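Local coordinates for protein putative amidohydrolase (Unidentified, PDB 3MKV) that probably cleaves dipeptides that end in proline, acting as a zinc-dependent prolidase of the amidohydrolase superfamily, at residues D15-D20 and L369-P374; K53-M58 and V382-P387; P92-M97 and G122-P127. All blocks are in the same frame, centred on the assembly; numbering follows the deposited sequence.

Contact 1: residues D15-D20 and L369-P374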
ATOM      1  N   ASP A  15       9.027 -42.984 -42.107  1.00 65.33           N
ATOM      2  CA  ASP A  15      10.067 -41.977 -42.063  1.00 67.17           C
ATOM      3  C   ASP A  15       9.467 -40.758 -42.734  1.00 70.39           C
ATOM      4  O   ASP A  15       9.314 -40.723 -43.960  1.00 68.16           O
ATOM      5  CB  ASP A  15      11.315 -42.452 -42.809  1.00 70.03           C
ATOM      6  CG  ASP A  15      12.492 -41.494 -42.654  1.00 74.90           C
ATOM      7  OD1 ASP A  15      12.274 -40.267 -42.719  1.00 68.17           O
ATOM      8  OD2 ASP A  15      13.635 -41.965 -42.469  1.00 77.61           O
ATOM      9  N   PRO A  16       9.101 -39.760 -41.919  1.00 72.84           N
ATOM     10  CA  PRO A  16       8.241 -38.647 -42.331  1.00 73.00           C
ATOM     11  C   PRO A  16       8.737 -37.865 -43.545  1.00 73.22           C
ATOM     12  O   PRO A  16       7.966 -37.103 -44.129  1.00 75.29           O
ATOM     13  CB  PRO A  16       8.189 -37.759 -41.083  1.00 73.68           C
ATOM     14  CG  PRO A  16       8.507 -38.696 -39.944  1.00 73.00           C
ATOM     15  CD  PRO A  16       9.499 -39.664 -40.503  1.00 67.53           C
ATOM     16  N   ASP A  17       9.994 -38.045 -43.938  1.00 70.68           N
ATOM     17  CA  ASP A  17      10.456 -37.419 -45.176  1.00 72.24           C
ATOM     18  C   ASP A  17      10.546 -38.381 -46.354  1.00 69.33           C
ATOM     19  O   ASP A  17      11.264 -38.123 -47.315  1.00 70.30           O
ATOM     20  CB  ASP A  17      11.761 -36.633 -44.985  1.00 78.13           C
ATOM     21  CG  ASP A  17      12.488 -37.004 -43.718  1.00 76.51           C
ATOM     22  OD1 ASP A  17      13.606 -36.497 -43.512  1.00 70.02           O
ATOM     23  OD2 ASP A  17      11.940 -37.794 -42.925  1.00 86.69           O
ATOM     24  N   HIS A  18       9.807 -39.485 -46.276  1.00 72.58           N
ATOM     25  CA  HIS A  18       9.645 -40.396 -47.413  1.00 74.08           C
ATOM     26  C   HIS A  18       8.174 -40.724 -47.643  1.00 72.25           C
ATOM     27  O   HIS A  18       7.453 -41.049 -46.703  1.00 74.21           O
ATOM     28  CB  HIS A  18      10.466 -41.668 -47.226  1.00 73.99           C
ATOM     29  CG  HIS A  18      11.933 -41.416 -47.126  1.00 80.45           C
ATOM     30  ND1 HIS A  18      12.704 -41.897 -46.090  1.00 88.89           N
ATOM     31  CD2 HIS A  18      12.766 -40.695 -47.914  1.00 86.71           C
ATOM     32  CE1 HIS A  18      13.953 -41.498 -46.254  1.00 93.52           C
ATOM     33  NE2 HIS A  18      14.017 -40.766 -47.353  1.00 92.81           N
ATOM     34  N   PRO A  19       7.730 -40.643 -48.905  1.00 70.36           N
ATOM     35  CA  PRO A  19       6.319 -40.691 -49.291  1.00 66.27           C
ATOM     36  C   PRO A  19       5.630 -42.022 -49.008  1.00 64.40           C
ATOM     37  O   PRO A  19       4.402 -42.065 -48.920  1.00 61.30           O
ATOM     38  CB  PRO A  19       6.365 -40.436 -50.801  1.00 68.23           C
ATOM     39  CG  PRO A  19       7.733 -40.894 -51.214  1.00 68.04           C
ATOM     40  CD  PRO A  19       8.615 -40.491 -50.072  1.00 70.78           C
ATOM     41  N   ASP A  20       6.412 -43.093 -48.881  1.00 65.35           N
ATOM     42  CA  ASP A  20       5.870 -44.430 -48.638  1.00 64.37           C
ATOM     43  C   ASP A  20       6.577 -45.097 -47.469  1.00 63.49           C
ATOM     44  O   ASP A  20       7.708 -44.737 -47.133  1.00 56.22           O
ATOM     45  CB  ASP A  20       6.039 -45.315 -49.878  1.00 67.66           C
ATOM     46  CG  ASP A  20       5.380 -44.729 -51.107  1.00 74.79           C
ATOM     47  OD1 ASP A  20       4.180 -44.370 -51.041  1.00 69.86           O
ATOM     48  OD2 ASP A  20       6.070 -44.629 -52.144  1.00 82.68           O
ATOM     49  N   LEU A 369      13.434 -35.409 -31.908  1.00 51.03           N
ATOM     50  CA  LEU A 369      12.058 -35.893 -31.875  1.00 50.63           C
ATOM     51  C   LEU A 369      11.470 -35.899 -33.298  1.00 53.09           C
ATOM     52  O   LEU A 369      12.091 -35.388 -34.231  1.00 51.66           O
ATOM     53  CB  LEU A 369      11.187 -35.020 -30.955  1.00 52.85           C
ATOM     54  CG  LEU A 369      11.538 -34.813 -29.470  1.00 56.41           C
ATOM     55  CD1 LEU A 369      10.653 -33.731 -28.859  1.00 47.16           C
ATOM     56  CD2 LEU A 369      11.439 -36.093 -28.654  1.00 50.92           C
ATOM     57  N   GLY A 370      10.277 -36.477 -33.453  1.00 48.19           N
ATOM     58  CA  GLY A 370       9.569 -36.501 -34.727  1.00 54.08           C
ATOM     59  C   GLY A 370      10.158 -37.398 -35.805  1.00 60.93           C
ATOM     60  O   GLY A 370       9.625 -37.472 -36.914  1.00 63.65           O
ATOM     61  N   ARG A 371      11.259 -38.074 -35.484  1.00 64.03           N
ATOM     62  CA  ARG A 371      11.939 -38.962 -36.425  1.00 63.49           C
ATOM     63  C   ARG A 371      12.581 -40.129 -35.677  1.00 62.25           C
ATOM     64  O   ARG A 371      13.304 -39.929 -34.697  1.00 55.27           O
ATOM     65  CB  ARG A 371      13.033 -38.199 -37.179  1.00 64.13           C
ATOM     66  CG  ARG A 371      12.558 -37.391 -38.378  1.00 80.74           C
ATOM     67  CD  ARG A 371      12.856 -38.087 -39.709  1.00 91.10           C
ATOM     68  NE  ARG A 371      14.242 -38.551 -39.787  1.00 98.31           N
ATOM     69  CZ  ARG A 371      14.907 -38.767 -40.923  1.00 97.82           C
ATOM     70  NH1 ARG A 371      14.327 -38.546 -42.096  1.00 97.90           N
ATOM     71  NH2 ARG A 371      16.161 -39.198 -40.882  1.00 95.08           N
ATOM     72  N   ILE A 372      12.331 -41.346 -36.147  1.00 60.14           N
ATOM     73  CA  ILE A 372      12.985 -42.519 -35.571  1.00 64.49           C
ATOM     74  C   ILE A 372      14.400 -42.692 -36.135  1.00 64.83           C
ATOM     75  O   ILE A 372      14.600 -43.388 -37.132  1.00 64.51           O
ATOM     76  CB  ILE A 372      12.158 -43.798 -35.800  1.00 65.24           C
ATOM     77  CG1 ILE A 372      10.861 -43.742 -34.994  1.00 58.85           C
ATOM     78  CG2 ILE A 372      12.957 -45.026 -35.416  1.00 65.12           C
ATOM     79  CD1 ILE A 372       9.786 -44.654 -35.529  1.00 63.62           C
ATOM     80  N   VAL A 373      15.368 -42.037 -35.493  1.00 63.77           N
ATOM     81  CA  VAL A 373      16.765 -42.068 -35.912  1.00 60.86           C
ATOM     82  C   VAL A 373      17.659 -42.298 -34.704  1.00 63.95           C
ATOM     83  O   VAL A 373      17.277 -41.973 -33.581  1.00 60.91           O
ATOM     84  CB  VAL A 373      17.209 -40.735 -36.571  1.00 60.82           C
ATOM     85  CG1 VAL A 373      16.571 -40.554 -37.931  1.00 50.72           C
ATOM     86  CG2 VAL A 373      16.903 -39.549 -35.658  1.00 56.81           C
ATOM     87  N   PRO A 374      18.859 -42.864 -34.929  1.00 67.39           N
ATOM     88  CA  PRO A 374      19.792 -43.118 -33.829  1.00 64.79           C
ATOM     89  C   PRO A 374      20.120 -41.840 -33.062  1.00 64.10           C
ATOM     90  O   PRO A 374      20.477 -40.827 -33.667  1.00 59.34           O
ATOM     91  CB  PRO A 374      21.046 -43.644 -34.538  1.00 58.96           C
ATOM     92  CG  PRO A 374      20.550 -44.199 -35.814  1.00 61.06           C
ATOM     93  CD  PRO A 374      19.398 -43.317 -36.222  1.00 65.49           C
TER
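A salt-bridge network of Asp15, Asp17 and Arg371 joins a type I beta turn, Asp15 to His18, to the loop 369-374 that runs on toward strand 380-383. The turn, which carries both aspartates, is closed by His18 N bonding to Asp15 O at 2.7 Å. Asp15 OD1 forms a salt bridge with Arg371 NH1 at 2.8 Å, while its OD2 sits above one face of the guanidinium, out toward the rim. The carboxylate plane of Asp15 stands 89° to that guanidinium. Asp17 makes a second salt bridge to NH1, coming in across the arginine side chain, but NH1 is modelled too close to this carboxylate; its place is uncertain, and the exact geometry of both bridges is doubtful. The positive charge of Arg371 probably offsets the repulsion between the two carboxylates gathered at it. Arg371 reaches them by bending at chi2 and chi3 (-49° at the latter), which brings NH1 to the two acids. Pro16 packs on Thr356 and Ile357 of helix 348-362. Its ring CD rests 3.8 Å from Arg371 CD, and its CG comes within 3.5 Å of the carbonyl oxygen Gly370 O.

Contact 2: residues K53-M58 and V382-P387; sequences KGKTIM and VVDGNP
Thr56 and Val383 form a hydrogen-bonded pair in the antiparallel ladder that joins strand 56-63, which runs toward the zinc ligands His65 and His67, to strand 380-383 near the end of the chain. Thr56 N bonds to Val383 O at 2.9 Å, and Val383 N returns to Thr56 O at 2.7 Å. Both donors lie in the plane of the carbonyl they meet. Thr56 O also takes a CA-H...O contact from Val382.

The Thr56 side chain extends the pairing past the end of strand 380-383. Its CB lies 3.3 Å from Gly385 O, and from there the two branches part. OG1, anti to the carbonyl carbon (chi1 -51°), donates to Gly385 O over a very short 2.5 Å; CG2 meets the ring of Pro387 at CD. One side chain thus holds the turn after the strand by a polar and an apolar branch. Beyond it, Asn386 turns to its own loop, with OD1 accepting from Lys389 N. Met58, with CG wedged between its backbone N and carbonyl carbon, brings SD to 3.9 Å from Val383 CG2 and 4.1 Å from Pro387 CG.

On the other face of the sheet, Phe8 of strand 5-9 packs on both Ile57 and Val382, whose side chains meet at an oblique angle, Ile57 CG1 4.0 Å from Val382 CG2.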
ATOM      1  N   LYS A  53       3.867 -57.744 -36.328  1.00 77.66           N
ATOM      2  CA  LYS A  53       2.929 -58.444 -37.212  1.00 75.15           C
ATOM      3  C   LYS A  53       2.555 -57.591 -38.411  1.00 74.30           C
ATOM      4  O   LYS A  53       1.376 -57.475 -38.763  1.00 72.62           O
ATOM      5  CB  LYS A  53       1.653 -58.852 -36.469  1.00 76.78           C
ATOM      6  CG  LYS A  53       1.794 -60.081 -35.582  1.00 88.17           C
ATOM      7  CD  LYS A  53       2.043 -61.340 -36.414  1.00103.54           C
ATOM      8  CE  LYS A  53       0.846 -61.695 -37.303  1.00107.24           C
ATOM      9  NZ  LYS A  53      -0.205 -62.466 -36.577  1.00103.62           N
ATOM     10  N   GLY A  54       3.565 -56.982 -39.027  1.00 76.49           N
ATOM     11  CA  GLY A  54       3.364 -56.190 -40.236  1.00 75.53           C
ATOM     12  C   GLY A  54       2.554 -54.922 -40.035  1.00 76.00           C
ATOM     13  O   GLY A  54       1.889 -54.453 -40.959  1.00 79.53           O
ATOM     14  N   LYS A  55       2.604 -54.364 -38.829  1.00 73.47           N
ATOM     15  CA  LYS A  55       1.949 -53.090 -38.554  1.00 70.37           C
ATOM     16  C   LYS A  55       2.940 -51.943 -38.721  1.00 71.12           C
ATOM     17  O   LYS A  55       4.125 -52.167 -39.005  1.00 67.16           O
ATOM     18  CB  LYS A  55       1.336 -53.085 -37.155  1.00 68.17           C
ATOM     19  CG  LYS A  55      -0.112 -53.519 -37.132  1.00 73.75           C
ATOM     20  CD  LYS A  55      -0.515 -54.101 -35.789  1.00 73.36           C
ATOM     21  CE  LYS A  55       0.126 -55.457 -35.578  1.00 80.77           C
ATOM     22  NZ  LYS A  55      -0.839 -56.429 -34.989  1.00 83.60           N
ATOM     23  N   THR A  56       2.458 -50.716 -38.542  1.00 71.26           N
ATOM     24  CA  THR A  56       3.285 -49.540 -38.803  1.00 69.03           C
ATOM     25  C   THR A  56       3.965 -48.984 -37.556  1.00 68.61           C
ATOM     26  O   THR A  56       3.333 -48.743 -36.522  1.00 69.76           O
ATOM     27  CB  THR A  56       2.488 -48.422 -39.498  1.00 69.10           C
ATOM     28  OG1 THR A  56       1.803 -48.961 -40.638  1.00 62.93           O
ATOM     29  CG2 THR A  56       3.424 -47.313 -39.945  1.00 63.18           C
ATOM     30  N   ILE A  57       5.270 -48.798 -37.661  1.00 62.80           N
ATOM     31  CA  ILE A  57       6.028 -48.173 -36.605  1.00 63.78           C
ATOM     32  C   ILE A  57       6.332 -46.744 -37.039  1.00 62.74           C
ATOM     33  O   ILE A  57       7.011 -46.519 -38.041  1.00 62.62           O
ATOM     34  CB  ILE A  57       7.324 -48.952 -36.318  1.00 64.92           C
ATOM     35  CG1 ILE A  57       6.992 -50.405 -35.971  1.00 69.37           C
ATOM     36  CG2 ILE A  57       8.113 -48.302 -35.181  1.00 67.57           C
ATOM     37  CD1 ILE A  57       8.204 -51.294 -35.804  1.00 70.90           C
ATOM     38  N   MET A  58       5.800 -45.781 -36.293  1.00 59.83           N
ATOM     39  CA  MET A  58       5.978 -44.367 -36.624  1.00 56.38           C
ATOM     40  C   MET A  58       6.421 -43.553 -35.404  1.00 58.23           C
ATOM     41  O   MET A  58       6.234 -43.980 -34.259  1.00 59.63           O
ATOM     42  CB  MET A  58       4.682 -43.781 -37.209  1.00 51.24           C
ATOM     43  CG  MET A  58       3.536 -43.698 -36.215  1.00 44.02           C
ATOM     44  SD  MET A  58       2.153 -42.709 -36.802  1.00 46.15           S
ATOM     45  CE  MET A  58       2.971 -41.124 -36.927  1.00 44.10           C
ATOM     46  N   VAL A 382       3.093 -47.731 -32.500  1.00 62.33           N
ATOM     47  CA  VAL A 382       2.768 -48.792 -33.442  1.00 59.98           C
ATOM     48  C   VAL A 382       1.309 -48.639 -33.829  1.00 55.22           C
ATOM     49  O   VAL A 382       0.431 -48.654 -32.973  1.00 57.78           O
ATOM     50  CB  VAL A 382       3.009 -50.196 -32.850  1.00 58.79           C
ATOM     51  CG1 VAL A 382       2.206 -51.239 -33.618  1.00 57.31           C
ATOM     52  CG2 VAL A 382       4.479 -50.531 -32.877  1.00 53.47           C
ATOM     53  N   VAL A 383       1.048 -48.472 -35.116  1.00 57.17           N
ATOM     54  CA  VAL A 383      -0.314 -48.264 -35.571  1.00 58.58           C
ATOM     55  C   VAL A 383      -0.821 -49.414 -36.433  1.00 60.33           C
ATOM     56  O   VAL A 383      -0.083 -49.994 -37.235  1.00 56.35           O
ATOM     57  CB  VAL A 383      -0.447 -46.947 -36.339  1.00 61.31           C
ATOM     58  CG1 VAL A 383      -1.906 -46.698 -36.733  1.00 61.85           C
ATOM     59  CG2 VAL A 383       0.089 -45.801 -35.488  1.00 65.63           C
ATOM     60  N   ASP A 384      -2.089 -49.748 -36.244  1.00 59.83           N
ATOM     61  CA  ASP A 384      -2.732 -50.743 -37.062  1.00 62.42           C
ATOM     62  C   ASP A 384      -3.325 -50.061 -38.282  1.00 64.09           C
ATOM     63  O   ASP A 384      -4.530 -49.824 -38.347  1.00 66.04           O
ATOM     64  CB  ASP A 384      -3.822 -51.458 -36.273  1.00 68.64           C
ATOM     65  CG  ASP A 384      -4.449 -52.600 -37.051  1.00 74.79           C
ATOM     66  OD1 ASP A 384      -3.775 -53.164 -37.944  1.00 80.80           O
ATOM     67  OD2 ASP A 384      -5.615 -52.937 -36.763  1.00 76.75           O
ATOM     68  N   GLY A 385      -2.466 -49.740 -39.245  1.00 61.63           N
ATOM     69  CA  GLY A 385      -2.886 -49.049 -40.453  1.00 61.66           C
ATOM     70  C   GLY A 385      -1.708 -48.323 -41.077  1.00 65.12           C
ATOM     71  O   GLY A 385      -0.590 -48.374 -40.552  1.00 61.44           O
ATOM     72  N   ASN A 386      -1.956 -47.644 -42.196  1.00 68.58           N
ATOM     73  CA  ASN A 386      -0.902 -46.905 -42.901  1.00 67.47           C
ATOM     74  C   ASN A 386      -1.233 -45.423 -43.108  1.00 65.40           C
ATOM     75  O   ASN A 386      -1.909 -45.052 -44.071  1.00 60.77           O
ATOM     76  CB  ASN A 386      -0.578 -47.569 -44.238  1.00 66.85           C
ATOM     77  CG  ASN A 386       0.413 -46.769 -45.050  1.00 70.98           C
ATOM     78  OD1 ASN A 386       0.581 -45.565 -44.839  1.00 70.25           O
ATOM     79  ND2 ASN A 386       1.079 -47.433 -45.984  1.00 72.67           N
ATOM     80  N   PRO A 387      -0.730 -44.571 -42.203  1.00 65.26           N
ATOM     81  CA  PRO A 387      -1.061 -43.148 -42.098  1.00 65.90           C
ATOM     82  C   PRO A 387      -0.721 -42.375 -43.368  1.00 65.37           C
ATOM     83  O   PRO A 387      -1.364 -41.362 -43.668  1.00 62.75           O
ATOM     84  CB  PRO A 387      -0.174 -42.666 -40.945  1.00 63.19           C
ATOM     85  CG  PRO A 387       0.189 -43.897 -40.193  1.00 61.72           C
ATOM     86  CD  PRO A 387       0.259 -44.987 -41.196  1.00 61.92           C
TER

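Contact 3: residues P92-M97 and G122-P127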
ATOM      1  N   PRO A  92      -6.390 -36.592 -15.950  1.00 51.68           N
ATOM      2  CA  PRO A  92      -7.032 -37.393 -16.986  1.00 52.87           C
ATOM      3  C   PRO A  92      -6.824 -36.796 -18.380  1.00 53.19           C
ATOM      4  O   PRO A  92      -6.647 -37.532 -19.352  1.00 57.85           O
ATOM      5  CB  PRO A  92      -8.516 -37.358 -16.597  1.00 53.85           C
ATOM      6  CG  PRO A  92      -8.646 -36.221 -15.621  1.00 54.58           C
ATOM      7  CD  PRO A  92      -7.338 -36.153 -14.916  1.00 52.03           C
ATOM      8  N   ILE A  93      -6.833 -35.471 -18.473  1.00 49.43           N
ATOM      9  CA  ILE A  93      -6.607 -34.791 -19.749  1.00 54.08           C
ATOM     10  C   ILE A  93      -5.240 -35.101 -20.354  1.00 50.44           C
ATOM     11  O   ILE A  93      -5.137 -35.437 -21.527  1.00 53.13           O
ATOM     12  CB  ILE A  93      -6.793 -33.261 -19.624  1.00 54.23           C
ATOM     13  CG1 ILE A  93      -8.255 -32.937 -19.292  1.00 53.86           C
ATOM     14  CG2 ILE A  93      -6.367 -32.570 -20.910  1.00 52.61           C
ATOM     15  CD1 ILE A  93      -8.562 -31.469 -19.188  1.00 51.85           C
ATOM     16  N   MET A  94      -4.193 -35.009 -19.546  1.00 53.50           N
ATOM     17  CA  MET A  94      -2.851 -35.313 -20.028  1.00 54.85           C
ATOM     18  C   MET A  94      -2.710 -36.781 -20.440  1.00 59.25           C
ATOM     19  O   MET A  94      -2.003 -37.110 -21.403  1.00 58.45           O
ATOM     20  CB  MET A  94      -1.803 -34.955 -18.973  1.00 55.61           C
ATOM     21  CG  MET A  94      -1.413 -33.478 -18.933  1.00 54.85           C
ATOM     22  SD  MET A  94      -0.107 -33.158 -17.724  1.00 54.07           S
ATOM     23  CE  MET A  94      -0.936 -33.620 -16.201  1.00 50.70           C
ATOM     24  N   ARG A  95      -3.377 -37.657 -19.695  1.00 57.98           N
ATOM     25  CA  ARG A  95      -3.300 -39.094 -19.911  1.00 59.00           C
ATOM     26  C   ARG A  95      -3.920 -39.477 -21.260  1.00 62.45           C
ATOM     27  O   ARG A  95      -3.429 -40.360 -21.972  1.00 60.59           O
ATOM     28  CB  ARG A  95      -4.046 -39.804 -18.787  1.00 61.94           C
ATOM     29  CG  ARG A  95      -3.373 -41.056 -18.288  1.00 70.26           C
ATOM     30  CD  ARG A  95      -3.685 -41.290 -16.811  1.00 78.27           C
ATOM     31  NE  ARG A  95      -2.892 -42.391 -16.272  1.00 83.33           N
ATOM     32  CZ  ARG A  95      -3.096 -43.665 -16.585  1.00 89.15           C
ATOM     33  NH1 ARG A  95      -4.069 -43.990 -17.430  1.00 94.74           N
ATOM     34  NH2 ARG A  95      -2.332 -44.611 -16.057  1.00 90.61           N
ATOM     35  N   ALA A  96      -5.005 -38.800 -21.615  1.00 59.89           N
ATOM     36  CA  ALA A  96      -5.706 -39.116 -22.845  1.00 50.85           C
ATOM     37  C   ALA A  96      -4.935 -38.655 -24.077  1.00 51.23           C
ATOM     38  O   ALA A  96      -5.083 -39.248 -25.152  1.00 54.19           O
ATOM     39  CB  ALA A  96      -7.100 -38.532 -22.824  1.00 46.21           C
ATOM     40  N   MET A  97      -4.110 -37.613 -23.922  1.00 47.03           N
ATOM     41  CA  MET A  97      -3.323 -37.084 -25.043  1.00 42.43           C
ATOM     42  C   MET A  97      -2.320 -38.138 -25.436  1.00 47.03           C
ATOM     43  O   MET A  97      -2.160 -38.452 -26.618  1.00 48.92           O
ATOM     44  CB  MET A  97      -2.589 -35.777 -24.687  1.00 38.15           C
ATOM     45  CG  MET A  97      -3.491 -34.564 -24.401  1.00 42.43           C
ATOM     46  SD  MET A  97      -2.561 -33.061 -23.989  1.00 36.88           S
ATOM     47  CE  MET A  97      -3.819 -31.831 -24.117  1.00 38.59           C
ATOM     48  N   GLY A 122       7.717 -38.812 -13.409  1.00 53.99           N
ATOM     49  CA  GLY A 122       6.814 -39.953 -13.403  1.00 57.55           C
ATOM     50  C   GLY A 122       5.673 -39.863 -12.399  1.00 61.70           C
ATOM     51  O   GLY A 122       4.889 -40.801 -12.263  1.00 60.41           O
ATOM     52  N   LEU A 123       5.567 -38.737 -11.696  1.00 60.30           N
ATOM     53  CA  LEU A 123       4.492 -38.556 -10.732  1.00 57.49           C
ATOM     54  C   LEU A 123       3.122 -38.668 -11.410  1.00 61.03           C
ATOM     55  O   LEU A 123       2.153 -39.126 -10.802  1.00 60.83           O
ATOM     56  CB  LEU A 123       4.650 -37.225  -9.992  1.00 60.48           C
ATOM     57  CG  LEU A 123       3.616 -36.840  -8.920  1.00 65.81           C
ATOM     58  CD1 LEU A 123       3.570 -37.855  -7.763  1.00 62.17           C
ATOM     59  CD2 LEU A 123       3.886 -35.425  -8.393  1.00 56.75           C
ATOM     60  N   VAL A 124       3.040 -38.236 -12.666  1.00 60.66           N
ATOM     61  CA  VAL A 124       1.856 -38.475 -13.485  1.00 61.13           C
ATOM     62  C   VAL A 124       2.309 -38.981 -14.847  1.00 59.67           C
ATOM     63  O   VAL A 124       3.491 -38.916 -15.167  1.00 61.79           O
ATOM     64  CB  VAL A 124       0.994 -37.202 -13.698  1.00 64.54           C
ATOM     65  CG1 VAL A 124       0.886 -36.398 -12.427  1.00 65.54           C
ATOM     66  CG2 VAL A 124       1.548 -36.357 -14.838  1.00 60.02           C
ATOM     67  N   GLU A 125       1.373 -39.487 -15.644  1.00 55.87           N
ATOM     68  CA  GLU A 125       1.686 -39.900 -17.006  1.00 59.01           C
ATOM     69  C   GLU A 125       1.090 -38.923 -18.004  1.00 57.92           C
ATOM     70  O   GLU A 125      -0.058 -38.495 -17.862  1.00 58.66           O
ATOM     71  CB  GLU A 125       1.140 -41.296 -17.301  1.00 61.91           C
ATOM     72  CG  GLU A 125       1.875 -42.430 -16.617  1.00 78.75           C
ATOM     73  CD  GLU A 125       1.146 -43.748 -16.786  1.00 94.60           C
ATOM     74  OE1 GLU A 125      -0.008 -43.724 -17.268  1.00 97.44           O
ATOM     75  OE2 GLU A 125       1.719 -44.804 -16.441  1.00102.41           O
ATOM     76  N   GLY A 126       1.869 -38.572 -19.015  1.00 52.86           N
ATOM     77  CA  GLY A 126       1.370 -37.704 -20.058  1.00 51.60           C
ATOM     78  C   GLY A 126       2.432 -37.403 -21.083  1.00 51.50           C
ATOM     79  O   GLY A 126       3.534 -37.949 -21.037  1.00 51.08           O
ATOM     80  N   PRO A 127       2.108 -36.511 -22.018  1.00 50.27           N
ATOM     81  CA  PRO A 127       3.076 -36.133 -23.027  1.00 48.08           C
ATOM     82  C   PRO A 127       4.230 -35.370 -22.375  1.00 46.84           C
ATOM     83  O   PRO A 127       4.047 -34.734 -21.345  1.00 49.29           O
ATOM     84  CB  PRO A 127       2.286 -35.191 -23.942  1.00 46.54           C
ATOM     85  CG  PRO A 127       0.852 -35.350 -23.568  1.00 52.96           C
ATOM     86  CD  PRO A 127       0.833 -35.789 -22.145  1.00 51.08           C
TER
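Helix 83-99 runs close past the loop 122-127, with Met94 CA 4.9 Å from Gly126 CA. This packing lies in the TIM-barrel part of the amidohydrolase fold, where the loop leads from helix 113-120, ended by a Schellman motif at Gly122, into strand 128-131. Gly126, with no side chain, lets the backbones approach: its CA lies 3.7 Å from Met94 O, and its own carbonyl oxygen accepts a bond from Lys406 NZ.

Met94 and Val124 pack together. The methionine bends at chi3 (-63°), turning CE across the valine to 3.9 Å from CG2, and Val119 of helix 113-120 packs on both. Leu88 of the second subunit also packs on Val124, so this part of the loop takes part in the assembly.

On the solvent side, Arg95 runs extended from CG to NE and meets Glu125 in a salt bridge, NH2 to OE1 at 2.8 Å. OE1 lies over a face of the guanidinium, the two planes 20° apart.

Deeper in, the Pro127 ring fits against the helix. Met97, whose side chain is about 11 Å from a bound zinc ion, crosses it nearly at a right angle, CB 3.6 Å from Pro127 CG, while Pro127 CD presses on Met94 O at 3.2 Å.

In the fold
From the N terminus, the chain first lays down 15-20, then 53-58, and only after some three hundred residues do 369-374 and 382-387 return to them in the same order. Contacts 1 and 2 therefore cross, their loops interlocked along the sequence. They also touch in space: Ile372 CD1 packs 3.5 Å from Met58 C. Together they tie the N-terminal loop 15-20 and the start of strand 56-63 to the returning segments 369-374 and 382-387. Contact 3 closes a short loop of 24 residues, holding strand 102-107 and helix 113-120, and falls within both long ones. It touches neither, its nearest atoms being about 9 Å from contact 1 and 12 Å from contact 2.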